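Local structure of PduO-type ATP--cob(I)alamin adenosyltransferase (1WOZ) at residues K44-R56 with L153-N165. The protein probably transfers the adenosyl group of ATP to cob(I)alamin, as PduO-type corrinoid adenosyltransferases do. Residues are numbered along the deposited sequence; the frame is centred on the assembly and turned at random.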
ATOM      1  N   LYS A  44      -4.183  -6.182 -13.751  1.00 19.98           N
ATOM      2  CA  LYS A  44      -5.538  -6.599 -13.365  1.00 21.88           C
ATOM      3  C   LYS A  44      -6.652  -6.041 -14.263  1.00 22.55           C
ATOM      4  O   LYS A  44      -7.819  -6.375 -14.092  1.00 25.14           O
ATOM      5  CB  LYS A  44      -5.830  -6.145 -11.926  1.00 23.78           C
ATOM      6  CG  LYS A  44      -4.882  -6.672 -10.861  1.00 29.09           C
ATOM      7  CD  LYS A  44      -5.062  -8.150 -10.654  1.00 34.13           C
ATOM      8  CE  LYS A  44      -6.423  -8.469 -10.042  1.00 38.04           C
ATOM      9  NZ  LYS A  44      -6.587  -9.942  -9.831  1.00 40.30           N
ATOM     10  N   ILE A  45      -6.290  -5.201 -15.208  1.00 20.57           N
ATOM     11  CA  ILE A  45      -7.249  -4.547 -16.102  1.00 22.69           C
ATOM     12  C   ILE A  45      -7.158  -5.165 -17.499  1.00 22.36           C
ATOM     13  O   ILE A  45      -6.085  -5.204 -18.104  1.00 23.42           O
ATOM     14  CB  ILE A  45      -6.927  -3.019 -16.166  1.00 22.26           C
ATOM     15  CG1 ILE A  45      -7.334  -2.352 -14.845  1.00 23.37           C
ATOM     16  CG2 ILE A  45      -7.625  -2.351 -17.330  1.00 25.09           C
ATOM     17  CD1 ILE A  45      -6.737  -0.928 -14.716  1.00 25.19           C
ATOM     18  N   PRO A  46      -8.290  -5.630 -18.041  1.00 23.18           N
ATOM     19  CA  PRO A  46      -8.279  -6.245 -19.370  1.00 23.06           C
ATOM     20  C   PRO A  46      -8.445  -5.294 -20.557  1.00 24.22           C
ATOM     21  O   PRO A  46      -8.264  -5.694 -21.704  1.00 27.37           O
ATOM     22  CB  PRO A  46      -9.445  -7.224 -19.284  1.00 22.87           C
ATOM     23  CG  PRO A  46     -10.475  -6.394 -18.513  1.00 24.15           C
ATOM     24  CD  PRO A  46      -9.620  -5.766 -17.403  1.00 23.67           C
ATOM     25  N   TRP A  47      -8.774  -4.041 -20.305  1.00 23.49           N
ATOM     26  CA  TRP A  47      -9.038  -3.126 -21.409  1.00 23.54           C
ATOM     27  C   TRP A  47      -7.789  -2.478 -21.964  1.00 23.54           C
ATOM     28  O   TRP A  47      -7.005  -1.860 -21.235  1.00 22.05           O
ATOM     29  CB  TRP A  47     -10.045  -2.079 -20.955  1.00 22.21           C
ATOM     30  CG  TRP A  47     -11.260  -2.714 -20.320  1.00 22.07           C
ATOM     31  CD1 TRP A  47     -12.205  -3.496 -20.930  1.00 23.30           C
ATOM     32  CD2 TRP A  47     -11.620  -2.660 -18.936  1.00 21.04           C
ATOM     33  NE1 TRP A  47     -13.129  -3.933 -20.008  1.00 22.48           N
ATOM     34  CE2 TRP A  47     -12.796  -3.437 -18.776  1.00 21.61           C
ATOM     35  CE3 TRP A  47     -11.063  -2.033 -17.819  1.00 20.09           C
ATOM     36  CZ2 TRP A  47     -13.418  -3.608 -17.542  1.00 21.31           C
ATOM     37  CZ3 TRP A  47     -11.687  -2.201 -16.577  1.00 20.90           C
ATOM     38  CH2 TRP A  47     -12.854  -2.983 -16.452  1.00 20.27           C
ATOM     39  N   GLU A  48      -7.627  -2.589 -23.273  1.00 23.77           N
ATOM     40  CA  GLU A  48      -6.419  -2.079 -23.912  1.00 24.65           C
ATOM     41  C   GLU A  48      -6.229  -0.587 -23.851  1.00 21.98           C
ATOM     42  O   GLU A  48      -5.084  -0.124 -23.803  1.00 22.08           O
ATOM     43  CB  GLU A  48      -6.355  -2.531 -25.377  1.00 26.39           C
ATOM     44  CG  GLU A  48      -6.254  -4.021 -25.564  1.00 29.75           C
ATOM     45  CD  GLU A  48      -5.000  -4.609 -24.972  1.00 32.99           C
ATOM     46  OE1 GLU A  48      -3.907  -3.984 -25.057  1.00 34.35           O
ATOM     47  OE2 GLU A  48      -5.110  -5.717 -24.425  1.00 36.42           O
ATOM     48  N   ASP A  49      -7.321   0.179 -23.859  1.00 21.72           N
ATOM     49  CA  ASP A  49      -7.166   1.618 -23.794  1.00 21.34           C
ATOM     50  C   ASP A  49      -6.573   2.055 -22.478  1.00 21.05           C
ATOM     51  O   ASP A  49      -5.699   2.933 -22.451  1.00 19.56           O
ATOM     52  CB  ASP A  49      -8.487   2.370 -24.076  1.00 23.67           C
ATOM     53  CG  ASP A  49      -9.670   1.928 -23.187  1.00 26.64           C
ATOM     54  OD1 ASP A  49      -9.587   0.930 -22.428  1.00 26.07           O
ATOM     55  OD2 ASP A  49     -10.714   2.605 -23.283  1.00 25.97           O
HETATM   56  N   MSE A  50      -7.035   1.450 -21.386  1.00 19.64           N
HETATM   57  CA  MSE A  50      -6.502   1.801 -20.076  1.00 20.04           C
HETATM   58  C   MSE A  50      -5.072   1.309 -19.892  1.00 19.25           C
HETATM   59  O   MSE A  50      -4.253   1.998 -19.293  1.00 18.84           O
HETATM   60  CB  MSE A  50      -7.373   1.229 -18.956  1.00 19.44           C
HETATM   61  CG  MSE A  50      -8.654   1.990 -18.757  1.00 22.66           C
HETATM   62 SE   MSE A  50      -9.578   1.350 -17.161  1.00 24.19          SE
HETATM   63  CE  MSE A  50     -11.410   1.762 -17.720  1.00 21.39           C
ATOM     64  N   LYS A  51      -4.779   0.108 -20.378  1.00 19.50           N
ATOM     65  CA  LYS A  51      -3.426  -0.428 -20.259  1.00 21.65           C
ATOM     66  C   LYS A  51      -2.456   0.515 -20.973  1.00 21.15           C
ATOM     67  O   LYS A  51      -1.403   0.846 -20.432  1.00 20.74           O
ATOM     68  CB  LYS A  51      -3.313  -1.818 -20.898  1.00 21.46           C
ATOM     69  CG  LYS A  51      -4.039  -2.964 -20.190  1.00 25.47           C
ATOM     70  CD  LYS A  51      -3.771  -4.275 -20.972  1.00 29.67           C
ATOM     71  CE  LYS A  51      -4.398  -5.524 -20.343  1.00 30.31           C
ATOM     72  NZ  LYS A  51      -3.745  -5.956 -19.047  1.00 33.98           N
ATOM     73  N   LYS A  52      -2.823   0.948 -22.178  1.00 21.35           N
ATOM     74  CA  LYS A  52      -1.969   1.860 -22.953  1.00 22.04           C
ATOM     75  C   LYS A  52      -1.709   3.169 -22.205  1.00 20.09           C
ATOM     76  O   LYS A  52      -0.552   3.627 -22.106  1.00 20.41           O
ATOM     77  CB  LYS A  52      -2.616   2.155 -24.318  1.00 25.68           C
ATOM     78  CG  LYS A  52      -1.966   3.288 -25.124  1.00 30.50           C
ATOM     79  CD  LYS A  52      -2.796   3.579 -26.385  1.00 34.50           C
ATOM     80  CE  LYS A  52      -2.247   4.749 -27.204  1.00 37.25           C
ATOM     81  NZ  LYS A  52      -0.925   4.427 -27.817  1.00 41.01           N
ATOM     82  N   ASP A  53      -2.768   3.773 -21.669  1.00 17.65           N
ATOM     83  CA  ASP A  53      -2.612   5.025 -20.934  1.00 16.92           C
ATOM     84  C   ASP A  53      -1.731   4.865 -19.697  1.00 16.44           C
ATOM     85  O   ASP A  53      -0.843   5.689 -19.443  1.00 16.75           O
ATOM     86  CB  ASP A  53      -3.981   5.581 -20.506  1.00 17.22           C
ATOM     87  CG  ASP A  53      -4.789   6.116 -21.691  1.00 22.16           C
ATOM     88  OD1 ASP A  53      -4.161   6.455 -22.722  1.00 18.50           O
ATOM     89  OD2 ASP A  53      -6.026   6.201 -21.582  1.00 20.93           O
ATOM     90  N   LEU A  54      -1.996   3.820 -18.917  1.00 17.13           N
ATOM     91  CA  LEU A  54      -1.225   3.579 -17.700  1.00 18.01           C
ATOM     92  C   LEU A  54       0.240   3.259 -18.011  1.00 19.03           C
ATOM     93  O   LEU A  54       1.138   3.666 -17.272  1.00 16.37           O
ATOM     94  CB  LEU A  54      -1.869   2.447 -16.887  1.00 17.98           C
ATOM     95  CG  LEU A  54      -3.211   2.841 -16.249  1.00 20.58           C
ATOM     96  CD1 LEU A  54      -3.895   1.590 -15.711  1.00 22.06           C
ATOM     97  CD2 LEU A  54      -2.989   3.885 -15.148  1.00 22.19           C
ATOM     98  N   GLU A  55       0.492   2.530 -19.095  1.00 18.23           N
ATOM     99  CA  GLU A  55       1.878   2.222 -19.445  1.00 20.50           C
ATOM    100  C   GLU A  55       2.635   3.503 -19.773  1.00 19.64           C
ATOM    101  O   GLU A  55       3.813   3.613 -19.445  1.00 18.31           O
ATOM    102  CB  GLU A  55       1.947   1.206 -20.598  1.00 20.85           C
ATOM    103  CG  GLU A  55       1.698  -0.218 -20.085  1.00 27.34           C
ATOM    104  CD  GLU A  55       1.343  -1.214 -21.169  1.00 33.33           C
ATOM    105  OE1 GLU A  55       1.171  -0.794 -22.329  1.00 35.23           O
ATOM    106  OE2 GLU A  55       1.220  -2.424 -20.852  1.00 37.21           O
ATOM    107  N   ARG A  56       1.964   4.477 -20.391  1.00 20.08           N
ATOM    108  CA  ARG A  56       2.611   5.761 -20.692  1.00 19.43           C
ATOM    109  C   ARG A  56       2.917   6.505 -19.386  1.00 19.31           C
ATOM    110  O   ARG A  56       3.979   7.135 -19.241  1.00 18.06           O
ATOM    111  CB  ARG A  56       1.726   6.628 -21.602  1.00 19.99           C
ATOM    112  CG  ARG A  56       2.169   8.100 -21.668  1.00 21.13           C
ATOM    113  CD  ARG A  56       1.490   8.812 -22.836  1.00 23.69           C
ATOM    114  NE  ARG A  56       1.808  10.235 -22.862  1.00 24.27           N
ATOM    115  CZ  ARG A  56       1.408  11.056 -23.829  1.00 28.13           C
ATOM    116  NH1 ARG A  56       0.678  10.580 -24.835  1.00 26.46           N
ATOM    117  NH2 ARG A  56       1.746  12.335 -23.800  1.00 26.56           N
ATOM    118  N   LEU A 153      -7.021   8.550 -12.793  1.00 16.05           N
ATOM    119  CA  LEU A 153      -7.249   7.233 -12.199  1.00 16.56           C
ATOM    120  C   LEU A 153      -8.708   7.100 -11.723  1.00 16.21           C
ATOM    121  O   LEU A 153      -9.317   6.039 -11.858  1.00 16.18           O
ATOM    122  CB  LEU A 153      -6.272   7.011 -11.040  1.00 16.39           C
ATOM    123  CG  LEU A 153      -4.799   6.819 -11.479  1.00 17.57           C
ATOM    124  CD1 LEU A 153      -3.880   6.911 -10.267  1.00 15.75           C
ATOM    125  CD2 LEU A 153      -4.621   5.459 -12.179  1.00 19.62           C
ATOM    126  N   PHE A 154      -9.235   8.179 -11.148  1.00 15.77           N
ATOM    127  CA  PHE A 154     -10.625   8.234 -10.671  1.00 16.36           C
ATOM    128  C   PHE A 154     -11.564   8.025 -11.866  1.00 17.39           C
ATOM    129  O   PHE A 154     -12.454   7.180 -11.832  1.00 16.64           O
ATOM    130  CB  PHE A 154     -10.864   9.601 -10.008  1.00 18.50           C
ATOM    131  CG  PHE A 154     -12.251   9.780  -9.445  1.00 20.18           C
ATOM    132  CD1 PHE A 154     -13.276  10.283 -10.235  1.00 22.23           C
ATOM    133  CD2 PHE A 154     -12.533   9.441  -8.124  1.00 23.91           C
ATOM    134  CE1 PHE A 154     -14.580  10.451  -9.719  1.00 23.11           C
ATOM    135  CE2 PHE A 154     -13.829   9.599  -7.587  1.00 22.92           C
ATOM    136  CZ  PHE A 154     -14.855  10.107  -8.392  1.00 22.28           C
ATOM    137  N   ALA A 155     -11.340   8.764 -12.950  1.00 16.80           N
ATOM    138  CA  ALA A 155     -12.200   8.613 -14.125  1.00 15.81           C
ATOM    139  C   ALA A 155     -12.125   7.214 -14.693  1.00 17.62           C
ATOM    140  O   ALA A 155     -13.131   6.663 -15.162  1.00 15.46           O
ATOM    141  CB  ALA A 155     -11.817   9.656 -15.201  1.00 19.63           C
HETATM  142  N   MSE A 156     -10.935   6.609 -14.640  1.00 16.46           N
HETATM  143  CA  MSE A 156     -10.804   5.262 -15.156  1.00 16.75           C
HETATM  144  C   MSE A 156     -11.568   4.278 -14.282  1.00 16.38           C
HETATM  145  O   MSE A 156     -12.137   3.325 -14.790  1.00 17.22           O
HETATM  146  CB  MSE A 156      -9.331   4.831 -15.223  1.00 17.01           C
HETATM  147  CG  MSE A 156      -8.502   5.558 -16.254  1.00 19.85           C
HETATM  148 SE   MSE A 156      -6.694   4.792 -16.106  1.00 26.64          SE
HETATM  149  CE  MSE A 156      -5.894   5.461 -17.752  1.00 21.89           C
ATOM    150  N   ALA A 157     -11.570   4.498 -12.971  1.00 16.38           N
ATOM    151  CA  ALA A 157     -12.286   3.599 -12.064  1.00 17.03           C
ATOM    152  C   ALA A 157     -13.800   3.654 -12.333  1.00 17.44           C
ATOM    153  O   ALA A 157     -14.490   2.636 -12.228  1.00 15.78           O
ATOM    154  CB  ALA A 157     -11.979   3.966 -10.592  1.00 15.74           C
ATOM    155  N   LEU A 158     -14.313   4.836 -12.683  1.00 17.07           N
ATOM    156  CA  LEU A 158     -15.742   4.973 -13.012  1.00 18.25           C
ATOM    157  C   LEU A 158     -16.070   4.145 -14.260  1.00 18.74           C
ATOM    158  O   LEU A 158     -17.096   3.446 -14.312  1.00 18.32           O
ATOM    159  CB  LEU A 158     -16.098   6.439 -13.317  1.00 20.05           C
ATOM    160  CG  LEU A 158     -15.826   7.477 -12.226  1.00 22.40           C
ATOM    161  CD1 LEU A 158     -16.228   8.860 -12.737  1.00 22.70           C
ATOM    162  CD2 LEU A 158     -16.597   7.102 -10.944  1.00 20.89           C
ATOM    163  N   VAL A 159     -15.211   4.244 -15.275  1.00 16.29           N
ATOM    164  CA  VAL A 159     -15.425   3.505 -16.504  1.00 17.78           C
ATOM    165  C   VAL A 159     -15.270   2.003 -16.263  1.00 17.21           C
ATOM    166  O   VAL A 159     -16.035   1.193 -16.833  1.00 16.91           O
ATOM    167  CB  VAL A 159     -14.471   3.991 -17.636  1.00 18.05           C
ATOM    168  CG1 VAL A 159     -14.551   3.033 -18.834  1.00 19.94           C
ATOM    169  CG2 VAL A 159     -14.890   5.419 -18.089  1.00 19.48           C
ATOM    170  N   ALA A 160     -14.315   1.620 -15.409  1.00 17.17           N
ATOM    171  CA  ALA A 160     -14.122   0.199 -15.088  1.00 17.32           C
ATOM    172  C   ALA A 160     -15.411  -0.406 -14.520  1.00 18.71           C
ATOM    173  O   ALA A 160     -15.816  -1.528 -14.904  1.00 18.39           O
ATOM    174  CB  ALA A 160     -12.988   0.027 -14.058  1.00 16.71           C
ATOM    175  N   ASN A 161     -16.035   0.288 -13.569  1.00 18.37           N
ATOM    176  CA  ASN A 161     -17.290  -0.234 -13.001  1.00 18.32           C
ATOM    177  C   ASN A 161     -18.390  -0.288 -14.049  1.00 18.28           C
ATOM    178  O   ASN A 161     -19.121  -1.260 -14.128  1.00 17.99           O
ATOM    179  CB  ASN A 161     -17.750   0.597 -11.784  1.00 18.94           C
ATOM    180  CG  ASN A 161     -17.043   0.165 -10.510  1.00 18.15           C
ATOM    181  OD1 ASN A 161     -16.594  -0.985 -10.406  1.00 18.71           O
ATOM    182  ND2 ASN A 161     -16.932   1.071  -9.543  1.00 18.37           N
ATOM    183  N   LYS A 162     -18.521   0.757 -14.857  1.00 18.82           N
ATOM    184  CA  LYS A 162     -19.536   0.736 -15.915  1.00 20.93           C
ATOM    185  C   LYS A 162     -19.332  -0.467 -16.834  1.00 21.29           C
ATOM    186  O   LYS A 162     -20.286  -1.190 -17.161  1.00 21.41           O
ATOM    187  CB  LYS A 162     -19.467   2.010 -16.755  1.00 22.96           C
ATOM    188  CG  LYS A 162     -20.467   2.048 -17.906  1.00 27.59           C
ATOM    189  CD  LYS A 162     -20.367   3.386 -18.624  1.00 31.55           C
ATOM    190  CE  LYS A 162     -21.245   3.435 -19.876  1.00 36.10           C
ATOM    191  NZ  LYS A 162     -22.683   3.487 -19.513  1.00 37.70           N
ATOM    192  N   ARG A 163     -18.091  -0.693 -17.262  1.00 20.04           N
ATOM    193  CA  ARG A 163     -17.814  -1.825 -18.140  1.00 21.50           C
ATOM    194  C   ARG A 163     -18.072  -3.158 -17.450  1.00 22.04           C
ATOM    195  O   ARG A 163     -18.268  -4.176 -18.119  1.00 23.49           O
ATOM    196  CB  ARG A 163     -16.366  -1.778 -18.656  1.00 21.21           C
ATOM    197  CG  ARG A 163     -16.119  -0.595 -19.599  1.00 22.32           C
ATOM    198  CD  ARG A 163     -14.669  -0.575 -20.139  1.00 21.48           C
ATOM    199  NE  ARG A 163     -14.409   0.619 -20.940  1.00 21.50           N
ATOM    200  CZ  ARG A 163     -13.220   0.936 -21.447  1.00 22.57           C
ATOM    201  NH1 ARG A 163     -12.180   0.137 -21.239  1.00 20.48           N
ATOM    202  NH2 ARG A 163     -13.062   2.062 -22.133  1.00 22.26           N
ATOM    203  N   ARG A 164     -18.059  -3.159 -16.117  1.00 20.11           N
ATOM    204  CA  ARG A 164     -18.307  -4.374 -15.355  1.00 21.19           C
ATOM    205  C   ARG A 164     -19.750  -4.469 -14.822  1.00 21.22           C
ATOM    206  O   ARG A 164     -20.066  -5.363 -14.034  1.00 20.94           O
ATOM    207  CB  ARG A 164     -17.338  -4.464 -14.160  1.00 23.45           C
ATOM    208  CG  ARG A 164     -15.927  -4.857 -14.532  1.00 25.20           C
ATOM    209  CD  ARG A 164     -15.916  -6.272 -15.113  1.00 29.74           C
ATOM    210  NE  ARG A 164     -14.557  -6.796 -15.257  1.00 33.01           N
ATOM    211  CZ  ARG A 164     -14.144  -7.512 -16.301  1.00 36.57           C
ATOM    212  NH1 ARG A 164     -14.985  -7.784 -17.297  1.00 37.12           N
ATOM    213  NH2 ARG A 164     -12.896  -7.971 -16.351  1.00 34.84           N
ATOM    214  N   ASN A 165     -20.625  -3.566 -15.248  1.00 21.39           N
ATOM    215  CA  ASN A 165     -22.019  -3.583 -14.768  1.00 21.96           C
ATOM    216  C   ASN A 165     -22.142  -3.452 -13.263  1.00 21.17           C
ATOM    217  O   ASN A 165     -23.039  -4.016 -12.638  1.00 20.39           O
ATOM    218  CB  ASN A 165     -22.742  -4.853 -15.238  1.00 23.27           C
ATOM    219  CG  ASN A 165     -23.115  -4.780 -16.709  1.00 26.98           C
ATOM    220  OD1 ASN A 165     -22.288  -5.037 -17.579  1.00 27.21           O
ATOM    221  ND2 ASN A 165     -24.353  -4.394 -16.989  1.00 25.93           N
TER
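Pro46 meets Arg164 through its ring carbon CG, 3.6 Å from NH2 of the guanidinium, which is salt-bridged through NH2 to Glu110. The same CG lies over the centre of one face of the Trp47 indole. On the opposite face runs the extended side chain of Arg163: its CD stands 3.6 Å from the centroid of the Trp47 five-membered ring, nearly on the normal, a CH-pi contact, and its CZ adds a cation-pi interaction. Ring and guanidinium planes are 83° apart, so the arginine does not stack flat on the indole. Ala160 CB touches Trp47 CZ3 at 3.6 Å, and Arg164 CG comes to the ring's edge. Replacing Trp47 by an alanine would probably leave the aliphatic part of Arg163 without its aromatic support and open a gap beside Ala160. Asp49 holds CG between its backbone N and carbonyl carbon (chi1 54°), which presents the carboxylate to Arg163: Arg163 NH1 and NH2 reach Asp49 OD1 (3.0 Å) and OD2 (2.7 Å) end-on, each oxygen using its syn lone pair. Both bonds are nearly straight and the groups nearly coplanar, fixing the guanidinium's rotation; Glu95 is a second partner of NH2. Trp47 is the N-cap of helix 48-69, whose 48-56 part runs antiparallel (163°) to the 153-163 part of helix 140-163, within a five-helix bundle that assembles as a trimer, as in PduO-type adenosyltransferases. Met50, a selenomethionine, fits as a knob into the hole formed by Met156, Val159, Ala160 and Arg163; its CE reaches Val159 CG1 at 3.6 Å and lies over one face of the Arg163 guanidinium, toward its rim. Met156, also selenomethionine, extends past Met50 in the opposite direction and brings its CE to 3.4 Å from Asp53 CB, while the Asp53 carboxylate turns to Arg88 and Tyr92. Leu54 sets CD2 against Leu153 CD2 and the selenium of Met156, and also touches Ile38 and Ile42 of helix 23-44.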